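Local atomic coordinates of transcriptional regulator, MarR family (Bacillus cereus, PDB entry 4XRF), a protein that probably binds DNA as a winged helix-turn-helix transcription factor of the MarR family and takes up isoquinoline and lauric acid in the crystal. Residues H118-L121 against Q122-E125; L127-L130 against F131-L134; L23-M26 against Q27-L31; I68-L71 against I72-E75. All blocks are in the same frame, centred on the assembly; numbering follows the deposited sequence. Where two conformers were deposited one is given.

Overall arrangement
The four contacts are local, each between successive turns or at a cap. Contacts 1 and 2 follow one another from the start of helix 121-139, their centres about 13 Å apart, and both touch the second subunit; contact 2 carries two residues of the isoquinoline pocket, and the L119 side chain of contact 1 is about 7 Å from a bound isoquinoline. Contacts 3 and 4 are two helix ends, centres about 16 Å apart, joined by a probable hydrogen bond from Q74 NE2 to G30 O at 2.9 Å; both meet the third subunit. The L23 side chain of contact 3 is about 4 Å from lauric acid. Contacts 1 and 4 are the most distant pair, centres about 33 Å apart.

Contact 1 of 4, residues H118-L121 against Q122-E125; sequences HLEL and QERE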
loop_
_atom_site.group_PDB
_atom_site.type_symbol
_atom_site.label_atom_id
_atom_site.label_comp_id
_atom_site.label_asym_id
_atom_site.label_seq_id
_atom_site.Cartn_x
_atom_site.Cartn_y
_atom_site.Cartn_z
ATOM N N HIS A 118 16.626 17.773 9.053
ATOM C CA HIS A 118 17.711 17.189 9.839
ATOM C C HIS A 118 18.820 16.640 8.934
ATOM O O HIS A 118 19.851 16.163 9.414
ATOM C CB HIS A 118 17.180 16.098 10.778
ATOM C CG HIS A 118 16.428 16.623 11.958
ATOM N ND1 HIS A 118 17.046 16.957 13.145
ATOM C CD2 HIS A 118 15.110 16.868 12.137
ATOM C CE1 HIS A 118 16.137 17.390 14.004
ATOM N NE2 HIS A 118 14.954 17.346 13.417
ATOM N N LEU A 119 18.591 16.688 7.625
ATOM C CA LEU A 119 19.653 16.399 6.662
ATOM C C LEU A 119 20.227 17.708 6.159
ATOM O O LEU A 119 19.474 18.608 5.769
ATOM C CB LEU A 119 19.140 15.580 5.468
ATOM C CG LEU A 119 18.475 14.210 5.650
ATOM C CD1 LEU A 119 18.045 13.675 4.297
ATOM C CD2 LEU A 119 19.379 13.208 6.355
ATOM N N GLU A 120 21.556 17.808 6.169
ATOM C CA GLU A 120 22.283 18.875 5.473
ATOM C C GLU A 120 21.808 19.019 4.033
ATOM O O GLU A 120 21.415 18.030 3.414
ATOM C CB GLU A 120 23.765 18.541 5.426
ATOM C CG GLU A 120 24.614 19.281 6.437
ATOM C CD GLU A 120 25.961 18.617 6.613
ATOM O OE1 GLU A 120 26.344 17.828 5.718
ATOM O OE2 GLU A 120 26.622 18.867 7.646
ATOM N N LEU A 121 21.869 20.244 3.510
ATOM C CA LEU A 121 21.616 20.523 2.097
ATOM C C LEU A 121 22.427 19.591 1.193
ATOM O O LEU A 121 21.876 19.001 0.262
ATOM C CB LEU A 121 21.893 21.995 1.767
ATOM C CG LEU A 121 21.780 22.453 0.306
ATOM C CD1 LEU A 121 20.371 22.331 -0.243
ATOM C CD2 LEU A 121 22.262 23.887 0.176
ATOM N N GLN A 122 23.713 19.434 1.503
ATOM C CA GLN A 122 24.589 18.515 0.771
ATOM C C GLN A 122 24.152 17.034 0.850
ATOM O O GLN A 122 24.311 16.292 -0.114
ATOM C CB GLN A 122 26.072 18.715 1.160
ATOM C CG GLN A 122 26.376 18.759 2.662
ATOM C CD GLN A 122 26.445 20.168 3.270
ATOM O OE1 GLN A 122 25.570 21.014 3.049
ATOM N NE2 GLN A 122 27.484 20.409 4.067
ATOM N N GLU A 123 23.590 16.612 1.979
ATOM C CA GLU A 123 23.048 15.251 2.109
ATOM C C GLU A 123 21.772 15.055 1.289
ATOM O O GLU A 123 21.562 13.988 0.742
ATOM C CB GLU A 123 22.792 14.880 3.577
ATOM C CG GLU A 123 24.058 14.720 4.409
ATOM C CD GLU A 123 23.776 14.500 5.886
ATOM O OE1 GLU A 123 22.879 15.177 6.458
ATOM O OE2 GLU A 123 24.475 13.653 6.494
ATOM N N ARG A 124 20.927 16.081 1.223
ATOM C CA ARG A 124 19.746 16.071 0.363
ATOM C C ARG A 124 20.120 15.977 -1.111
ATOM O O ARG A 124 19.479 15.232 -1.858
ATOM C CB ARG A 124 18.869 17.291 0.612
ATOM C CG ARG A 124 17.936 17.117 1.799
ATOM C CD ARG A 124 17.238 18.415 2.127
ATOM N NE ARG A 124 18.008 19.216 3.068
ATOM C CZ ARG A 124 17.919 20.536 3.171
ATOM N NH1 ARG A 124 17.106 21.224 2.385
ATOM N NH2 ARG A 124 18.662 21.169 4.054
ATOM N N GLU A 125 21.166 16.709 -1.509
ATOM C CA GLU A 125 21.694 16.643 -2.878
ATOM C C GLU A 125 22.182 15.224 -3.216
ATOM O O GLU A 125 21.866 14.712 -4.290
ATOM C CB GLU A 125 22.801 17.693 -3.118
ATOM C CG GLU A 125 22.300 19.135 -3.043
ATOM C CD GLU A 125 23.386 20.213 -3.125
ATOM O OE1 GLU A 125 24.484 20.062 -2.525
ATOM O OE2 GLU A 125 23.119 21.248 -3.784
#
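E120 and E123 meet at the N-terminus of helix 121-139, where E120 is the N-cap and E123, three residues on, makes the N3-to-N-cap bond, which is one of the two bonds of a capping box. E123 OE1 accepts the E120 backbone N-H at 3.0 Å with an N-H...O angle of 141°; the donor N comes on the anti side, a little out of the carboxylate plane. The E123 chain gets there with CG anti to its own carbonyl carbon (chi1 -68°) and runs extended back toward the loop, crossing the L119 side chain at about a right angle. The same E123 oxygen, OE1, is 3.5 Å from L119 CA.

R124 grips the carbonyl one residue earlier. R124 NE (3.1 Å) and R124 NH2 (3.2 Å) approach L119 O side-on, two donors to a single acceptor; NH2 comes in the carbonyl plane, whereas NE stands well above it. The double grip limits rotation of the guanidinium, and L121 CA sits over one of its faces near the rim. The regular helical bonds start here too, with R124 N to E120 O at 3.0 Å.

Further out, K133 of the second subunit is a second partner of E123 OE1, in a salt bridge that may offset the nearby negative charge of E120, and the T2 carbonyl of that subunit accepts from R124 NH1. The E120 carboxylate and the Q122 amide lie beside each other, their planes 32° apart, with E120 OE1 3.2 Å from Q122 CG.

Contact 2 of 4, residues L127-L130 against F131-L134; sequences LLRL and FEKL. With ISQ (isoquinoline), chain E.
With CG of L127 anti to its backbone N (chi1 -170°) and CG of F131 anti to its carbonyl carbon (chi1 -81°), the two side chains leave successive turns of helix 121-139 and run alongside each other in the same direction. L127 CG lies over one face of the F131 ring, 4.2 Å from the centroid and only 16° off the ring normal, which is the geometry of a CH-pi contact. The L127 CD1 methyl reaches the rim, 3.7 Å from F131 CE1. The ring also meets bound isoquinoline: F131 CE1 is 3.5 Å from ligand C5, approaching obliquely, while L134 CD1, one turn along, comes to 4.0 Å from ligand C4.

Away from the ligand, E132 divides its carboxylate between two neighbours. E132 OE1 forms a salt bridge with R129 NH1 at 2.9 Å, the guanidinium and carboxylate planes standing steeply to one another; E132 OE2 lies against L128, 3.6 Å from L128 CD1. A weak, long ion pair links E132 OE2 to K6 of the second subunit.

Backbone bonds of the i to i+4 kind, such as F131 N to L127 O at 2.8 Å, hold these residues in phase. The second subunit packs on this part of the helix, its A11 on F131 and its L10 on L128 and E132. The arrangement is that of a helix in the MarR dimerisation region, with one face of F131 held by its own chain and the ring helping to line the isoquinoline pocket.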
loop_
_atom_site.group_PDB
_atom_site.type_symbol
_atom_site.label_atom_id
_atom_site.label_comp_id
_atom_site.label_asym_id
_atom_site.label_seq_id
_atom_site.Cartn_x
_atom_site.Cartn_y
_atom_site.Cartn_z
ATOM N N LEU A 127 21.220 12.305 -1.792
ATOM C CA LEU A 127 20.059 11.427 -1.861
ATOM C C LEU A 127 19.342 11.634 -3.193
ATOM O O LEU A 127 18.976 10.671 -3.881
ATOM C CB LEU A 127 19.109 11.706 -0.681
ATOM C CG LEU A 127 17.951 10.746 -0.415
ATOM C CD1 LEU A 127 18.456 9.346 -0.093
ATOM C CD2 LEU A 127 17.069 11.263 0.720
ATOM N N LEU A 128 19.146 12.895 -3.557
ATOM C CA LEU A 128 18.465 13.227 -4.798
ATOM C C LEU A 128 19.195 12.628 -6.003
ATOM O O LEU A 128 18.550 12.048 -6.876
ATOM C CB LEU A 128 18.302 14.742 -4.944
ATOM C CG LEU A 128 17.804 15.233 -6.306
ATOM C CD1 LEU A 128 16.354 14.810 -6.507
ATOM C CD2 LEU A 128 17.970 16.737 -6.451
ATOM N N ARG A 129 20.521 12.743 -6.048
ATOM C CA ARG A 129 21.273 12.193 -7.208
ATOM C C ARG A 129 21.240 10.659 -7.219
ATOM O O ARG A 129 21.150 10.056 -8.279
ATOM C CB ARG A 129 22.716 12.718 -7.272
ATOM C CG ARG A 129 23.110 13.292 -8.632
ATOM C CD ARG A 129 23.179 12.233 -9.749
ATOM N NE ARG A 129 23.397 12.804 -11.082
ATOM C CZ ARG A 129 22.475 12.865 -12.047
ATOM N NH1 ARG A 129 21.252 12.392 -11.849
ATOM N NH2 ARG A 129 22.781 13.398 -13.222
ATOM N N LEU A 130 21.288 10.037 -6.033
ATOM C CA LEU A 130 21.124 8.579 -5.937
ATOM C C LEU A 130 19.734 8.104 -6.402
ATOM O O LEU A 130 19.617 7.078 -7.081
ATOM C CB LEU A 130 21.422 8.076 -4.522
ATOM C CG LEU A 130 22.889 8.247 -4.096
ATOM C CD1 LEU A 130 23.008 8.156 -2.585
ATOM C CD2 LEU A 130 23.818 7.255 -4.795
ATOM N N PHE A 131 18.699 8.861 -6.043
ATOM C CA PHE A 131 17.335 8.560 -6.472
ATOM C C PHE A 131 17.159 8.765 -7.981
ATOM O O PHE A 131 16.464 7.996 -8.639
ATOM C CB PHE A 131 16.316 9.413 -5.705
ATOM C CG PHE A 131 15.975 8.887 -4.342
ATOM C CD1 PHE A 131 16.693 7.848 -3.767
ATOM C CD2 PHE A 131 14.945 9.465 -3.611
ATOM C CE1 PHE A 131 16.388 7.386 -2.497
ATOM C CE2 PHE A 131 14.630 9.010 -2.346
ATOM C CZ PHE A 131 15.347 7.964 -1.784
ATOM N N GLU A 132 17.770 9.816 -8.515
ATOM C CA GLU A 132 17.715 10.076 -9.951
ATOM C C GLU A 132 18.425 8.938 -10.698
ATOM O O GLU A 132 17.944 8.459 -11.728
ATOM C CB GLU A 132 18.342 11.437 -10.286
ATOM C CG GLU A 132 17.479 12.627 -9.877
ATOM C CD GLU A 132 18.187 13.972 -10.006
ATOM O OE1 GLU A 132 19.415 14.004 -10.219
ATOM O OE2 GLU A 132 17.504 15.015 -9.892
ATOM N N LYS A 133 19.545 8.479 -10.149
ATOM C CA LYS A 133 20.244 7.356 -10.760
ATOM C C LYS A 133 19.379 6.091 -10.697
ATOM O O LYS A 133 19.218 5.412 -11.711
ATOM C CB LYS A 133 21.619 7.122 -10.128
ATOM C CG LYS A 133 22.537 6.358 -11.063
ATOM C CD LYS A 133 23.881 6.014 -10.441
ATOM C CE LYS A 133 24.789 5.427 -11.521
ATOM N NZ LYS A 133 25.936 4.698 -10.921
ATOM N N LEU A 134 18.816 5.794 -9.519
ATOM C CA LEU A 134 17.929 4.635 -9.370
ATOM C C LEU A 134 16.730 4.693 -10.319
ATOM O O LEU A 134 16.390 3.695 -10.948
ATOM C CB LEU A 134 17.431 4.472 -7.937
ATOM C CG LEU A 134 18.210 3.536 -7.009
ATOM C CD1 LEU A 134 17.543 3.557 -5.645
ATOM C CD2 LEU A 134 18.265 2.117 -7.570
HETATM C C1 ISQ E . 13.197 1.028 -1.727
HETATM N N2 ISQ E . 14.347 0.319 -1.749
HETATM C C3 ISQ E . 15.538 0.876 -2.066
HETATM C C4 ISQ E . 15.654 2.228 -2.408
HETATM C C4A ISQ E . 14.510 3.020 -2.406
HETATM C C5 ISQ E . 14.544 4.369 -2.735
HETATM C C6 ISQ E . 13.358 5.108 -2.712
HETATM C C7 ISQ E . 12.136 4.519 -2.372
HETATM C C8 ISQ E . 12.051 3.165 -2.038
HETATM C C8A ISQ E . 13.212 2.389 -2.043
#

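Contact 3 of 4, residues L23-M26 against Q27-L31; sequences LEQM and QATGL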
loop_
_atom_site.group_PDB
_atom_site.type_symbol
_atom_site.label_atom_id
_atom_site.label_comp_id
_atom_site.label_asym_id
_atom_site.label_seq_id
_atom_site.Cartn_x
_atom_site.Cartn_y
_atom_site.Cartn_z
ATOM N N LEU A 23 0.068 9.818 2.115
ATOM C CA LEU A 23 -1.387 9.733 1.981
ATOM C C LEU A 23 -2.044 10.990 2.573
ATOM O O LEU A 23 -2.989 11.528 1.997
ATOM C CB LEU A 23 -1.951 8.450 2.604
ATOM C CG LEU A 23 -3.483 8.297 2.677
ATOM C CD1 LEU A 23 -4.152 8.387 1.300
ATOM C CD2 LEU A 23 -3.861 7.000 3.382
ATOM N N GLU A 24 -1.527 11.462 3.707
ATOM C CA GLU A 24 -1.989 12.725 4.289
ATOM C C GLU A 24 -1.804 13.861 3.280
ATOM O O GLU A 24 -2.697 14.677 3.068
ATOM C CB GLU A 24 -1.232 13.033 5.586
ATOM C CG GLU A 24 -1.819 14.184 6.413
ATOM C CD GLU A 24 -1.417 15.568 5.894
ATOM O OE1 GLU A 24 -0.462 15.673 5.091
ATOM O OE2 GLU A 24 -2.058 16.567 6.289
ATOM N N GLN A 25 -0.631 13.906 2.660
ATOM C CA GLN A 25 -0.329 14.969 1.722
ATOM C C GLN A 25 -1.257 14.933 0.496
ATOM O O GLN A 25 -1.739 15.980 0.057
ATOM C CB GLN A 25 1.151 14.933 1.326
ATOM C CG GLN A 25 1.586 16.110 0.469
ATOM C CD GLN A 25 3.086 16.310 0.522
ATOM O OE1 GLN A 25 3.625 16.904 1.467
ATOM N NE2 GLN A 25 3.768 15.799 -0.488
ATOM N N MET A 26 -1.518 13.730 0.002
ATOM C CA MET A 26 -2.472 13.514 -1.070
ATOM C C MET A 26 -3.895 13.978 -0.691
ATOM O O MET A 26 -4.597 14.551 -1.528
ATOM C CB MET A 26 -2.421 12.043 -1.517
ATOM C CG MET A 26 -1.167 11.694 -2.329
ATOM S SD MET A 26 -0.946 9.950 -2.797
ATOM C CE MET A 26 -2.642 9.422 -3.017
ATOM N N GLN A 27 -4.291 13.759 0.570
ATOM C CA GLN A 27 -5.573 14.190 1.108
ATOM C C GLN A 27 -5.616 15.701 1.260
ATOM O O GLN A 27 -6.661 16.314 1.044
ATOM C CB GLN A 27 -5.844 13.558 2.491
ATOM C CG GLN A 27 -6.023 12.052 2.424
ATOM C CD GLN A 27 -6.190 11.412 3.781
ATOM O OE1 GLN A 27 -5.498 11.760 4.748
ATOM N NE2 GLN A 27 -7.132 10.479 3.873
ATOM N N ALA A 28 -4.476 16.292 1.622
ATOM C CA ALA A 28 -4.442 17.718 1.908
ATOM C C ALA A 28 -4.273 18.590 0.655
ATOM O O ALA A 28 -4.634 19.767 0.671
ATOM C CB ALA A 28 -3.375 18.035 2.964
ATOM N N THR A 29 -3.753 18.011 -0.428
ATOM C CA THR A 29 -3.380 18.800 -1.601
ATOM C C THR A 29 -4.066 18.350 -2.895
ATOM O O THR A 29 -4.103 19.110 -3.852
ATOM C CB THR A 29 -1.846 18.807 -1.837
ATOM O OG1 THR A 29 -1.402 17.481 -2.148
ATOM C CG2 THR A 29 -1.110 19.311 -0.595
ATOM N N GLY A 30 -4.592 17.123 -2.920
ATOM C CA GLY A 30 -5.164 16.513 -4.134
ATOM C C GLY A 30 -4.146 16.078 -5.184
ATOM O O GLY A 30 -4.501 15.858 -6.346
ATOM N N LEU A 31 -2.881 15.958 -4.771
ATOM C CA LEU A 31 -1.778 15.592 -5.666
ATOM C C LEU A 31 -0.886 14.494 -5.099
ATOM O O LEU A 31 -0.601 14.487 -3.927
ATOM C CB LEU A 31 -0.905 16.828 -5.962
ATOM C CG LEU A 31 -1.636 18.065 -6.522
ATOM C CD1 LEU A 31 -0.825 19.345 -6.314
ATOM C CD2 LEU A 31 -2.028 17.869 -7.991
HETATM O O HOH W 1 2.204 15.376 -2.829
#
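The flat carboxylate of E24 comes up to A28 one turn on, E24 OE2 lying 3.9 Å from the A28 CB methyl. Q27 runs extended along the preceding turn, its CG 3.1 Å from L23 O and its amide OE1 3.7 Å from E24 CA. The third flat group, the Q25 amide, reaches across the helix end through a water: Q25 NE2 donates to it, and the water in turn donates to L31 O. Q25 OE1 accepts from the backbone N-H of N109, so that two bonds, one at either end of the amide, fix its rotation.

Here helix 4-29 runs out. Q25 O is the acceptor for the T29 hydroxyl, OG1, at 2.7 Å, a donor that stands above the carbonyl plane, and weakly for T29 N and A28 N. The hydroxyl bond is reached because OG1 of T29 sits between its own backbone N and carbonyl carbon (chi1 65°). G30 then leaves the helix with positive phi (73°), while G30 N still bonds to M26 O at 2.9 Å. Beyond the glycine the L31 carbonyl is turned toward M26, and L31 O makes a CA-H...O contact with M26 CA at 3.6 Å.

Beyond the segment, lauric acid touches L23, and L31 packs on helices 33-45 and 95-106. The third subunit closes over the end: its Q74 and Q35 side-chain amides bond to Q27 O. The chemistry implies a helix end whose carbonyls are satisfied in turn, Q25 O by a side-chain hydroxyl, M26 O by the glycine N-H, and Q27 O by a neighbouring chain.

Contact 4 of 4, residues I68-L71 against I72-E75; sequences IDRL and IDQE
A Schellman motif closes helix 61-73, the helix placed second in the helix-turn-helix, and the contact joins the turn from I68 to L71 with the residues that end it, I72 to E75. Positive phi at E75, with bonds back into the last turn, defines the motif; just before it, Q74 N still makes a helical bond to R70 O at 3.1 Å.

A salt bridge joins R70 and D73, one turn apart, where Q27 and A28 of the third subunit pack. The R70 chain is bent twice, at chi2 (-71°) and at chi3 (80°), which turns it back beside D73 and leaves the guanidinium and carboxylate planes 24° apart. R70 NE (2.9 Å) and R70 NH2 (3.2 Å) both donate to the single oxygen D73 OD2, the NE bond being the straighter. OD2 lies in the guanidinium plane, at its edge, and D69 CB lies over one face. Two donors to one in-plane oxygen fix the rotation of the R70 guanidinium; E24 of the third subunit lies near R70 NE only as a long, weak ion pair.

On another side of the helix I68 CG2 packs against I72 CD1 at 3.8 Å, next to strand 77-81. That strand is joined a second way by D69, whose OD1 forms a salt bridge with R79. Q74 is held by R100 through OE1 and by G30 O through NE2, and A28 of the third subunit packs on Q74 as well. Helix end, capping turn and following strand together make the passage from recognition helix to wing that is characteristic of the MarR winged helix-turn-helix.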
loop_
_atom_site.group_PDB
_atom_site.type_symbol
_atom_site.label_atom_id
_atom_site.label_comp_id
_atom_site.label_asym_id
_atom_site.label_seq_id
_atom_site.Cartn_x
_atom_site.Cartn_y
_atom_site.Cartn_z
ATOM N N ILE A 68 0.319 13.408 -17.153
ATOM C CA ILE A 68 -0.332 14.559 -17.743
ATOM C C ILE A 68 -1.826 14.328 -18.026
ATOM O O ILE A 68 -2.639 15.213 -17.738
ATOM C CB ILE A 68 0.432 15.040 -19.001
ATOM C CG1 ILE A 68 1.785 15.630 -18.559
ATOM C CG2 ILE A 68 -0.405 16.041 -19.780
ATOM C CD1 ILE A 68 2.827 15.562 -19.657
ATOM N N ASP A 69 -2.188 13.155 -18.555
ATOM C CA ASP A 69 -3.609 12.796 -18.685
ATOM C C ASP A 69 -4.362 12.980 -17.347
ATOM O O ASP A 69 -5.483 13.464 -17.332
ATOM C CB ASP A 69 -3.790 11.344 -19.127
ATOM C CG ASP A 69 -3.412 11.107 -20.555
ATOM O OD1 ASP A 69 -3.291 12.087 -21.336
ATOM O OD2 ASP A 69 -3.242 9.913 -20.910
ATOM N N ARG A 70 -3.747 12.590 -16.232
ATOM C CA ARG A 70 -4.414 12.727 -14.917
ATOM C C ARG A 70 -4.539 14.190 -14.468
ATOM O O ARG A 70 -5.552 14.576 -13.877
ATOM C CB ARG A 70 -3.736 11.873 -13.827
ATOM C CG ARG A 70 -3.632 10.381 -14.138
ATOM C CD ARG A 70 -4.968 9.655 -14.094
ATOM N NE ARG A 70 -5.787 9.823 -15.300
ATOM C CZ ARG A 70 -5.639 9.139 -16.441
ATOM N NH1 ARG A 70 -4.684 8.219 -16.565
ATOM N NH2 ARG A 70 -6.443 9.377 -17.475
ATOM N N LEU A 71 -3.514 14.993 -14.754
ATOM C CA LEU A 71 -3.519 16.426 -14.438
ATOM C C LEU A 71 -4.526 17.186 -15.309
ATOM O O LEU A 71 -5.064 18.206 -14.876
ATOM C CB LEU A 71 -2.115 17.023 -14.615
ATOM C CG LEU A 71 -1.127 17.293 -13.460
ATOM C CD1 LEU A 71 -1.615 16.891 -12.074
ATOM C CD2 LEU A 71 0.264 16.762 -13.756
ATOM N N ILE A 72 -4.757 16.686 -16.525
ATOM C CA ILE A 72 -5.821 17.182 -17.425
ATOM C C ILE A 72 -7.213 16.865 -16.846
ATOM O O ILE A 72 -8.051 17.760 -16.747
ATOM C CB ILE A 72 -5.644 16.654 -18.877
ATOM C CG1 ILE A 72 -4.394 17.268 -19.509
ATOM C CG2 ILE A 72 -6.876 16.937 -19.757
ATOM C CD1 ILE A 72 -4.009 16.648 -20.848
ATOM N N ASP A 73 -7.444 15.623 -16.408
ATOM C CA ASP A 73 -8.682 15.273 -15.664
ATOM C C ASP A 73 -8.975 16.247 -14.502
ATOM O O ASP A 73 -10.121 16.668 -14.328
ATOM C CB ASP A 73 -8.637 13.844 -15.097
ATOM C CG ASP A 73 -8.544 12.771 -16.166
ATOM O OD1 ASP A 73 -9.007 12.992 -17.314
ATOM O OD2 ASP A 73 -7.976 11.693 -15.866
ATOM N N GLN A 74 -7.947 16.592 -13.713
ATOM C CA GLN A 74 -8.116 17.565 -12.613
ATOM C C GLN A 74 -8.131 19.008 -13.128
ATOM O O GLN A 74 -8.330 19.934 -12.345
ATOM C CB GLN A 74 -7.018 17.423 -11.539
ATOM C CG GLN A 74 -6.996 16.118 -10.763
ATOM C CD GLN A 74 -6.331 16.275 -9.404
ATOM O OE1 GLN A 74 -6.675 17.180 -8.629
ATOM N NE2 GLN A 74 -5.387 15.390 -9.097
ATOM N N GLU A 75 -7.874 19.194 -14.425
ATOM C CA GLU A 75 -7.950 20.507 -15.091
ATOM C C GLU A 75 -6.828 21.439 -14.636
ATOM O O GLU A 75 -6.997 22.663 -14.591
ATOM C CB GLU A 75 -9.323 21.162 -14.843
ATOM C CG GLU A 75 -10.420 20.684 -15.783
ATOM C CD GLU A 75 -11.815 20.982 -15.263
ATOM O OE1 GLU A 75 -11.966 21.814 -14.337
ATOM O OE2 GLU A 75 -12.779 20.376 -15.776
#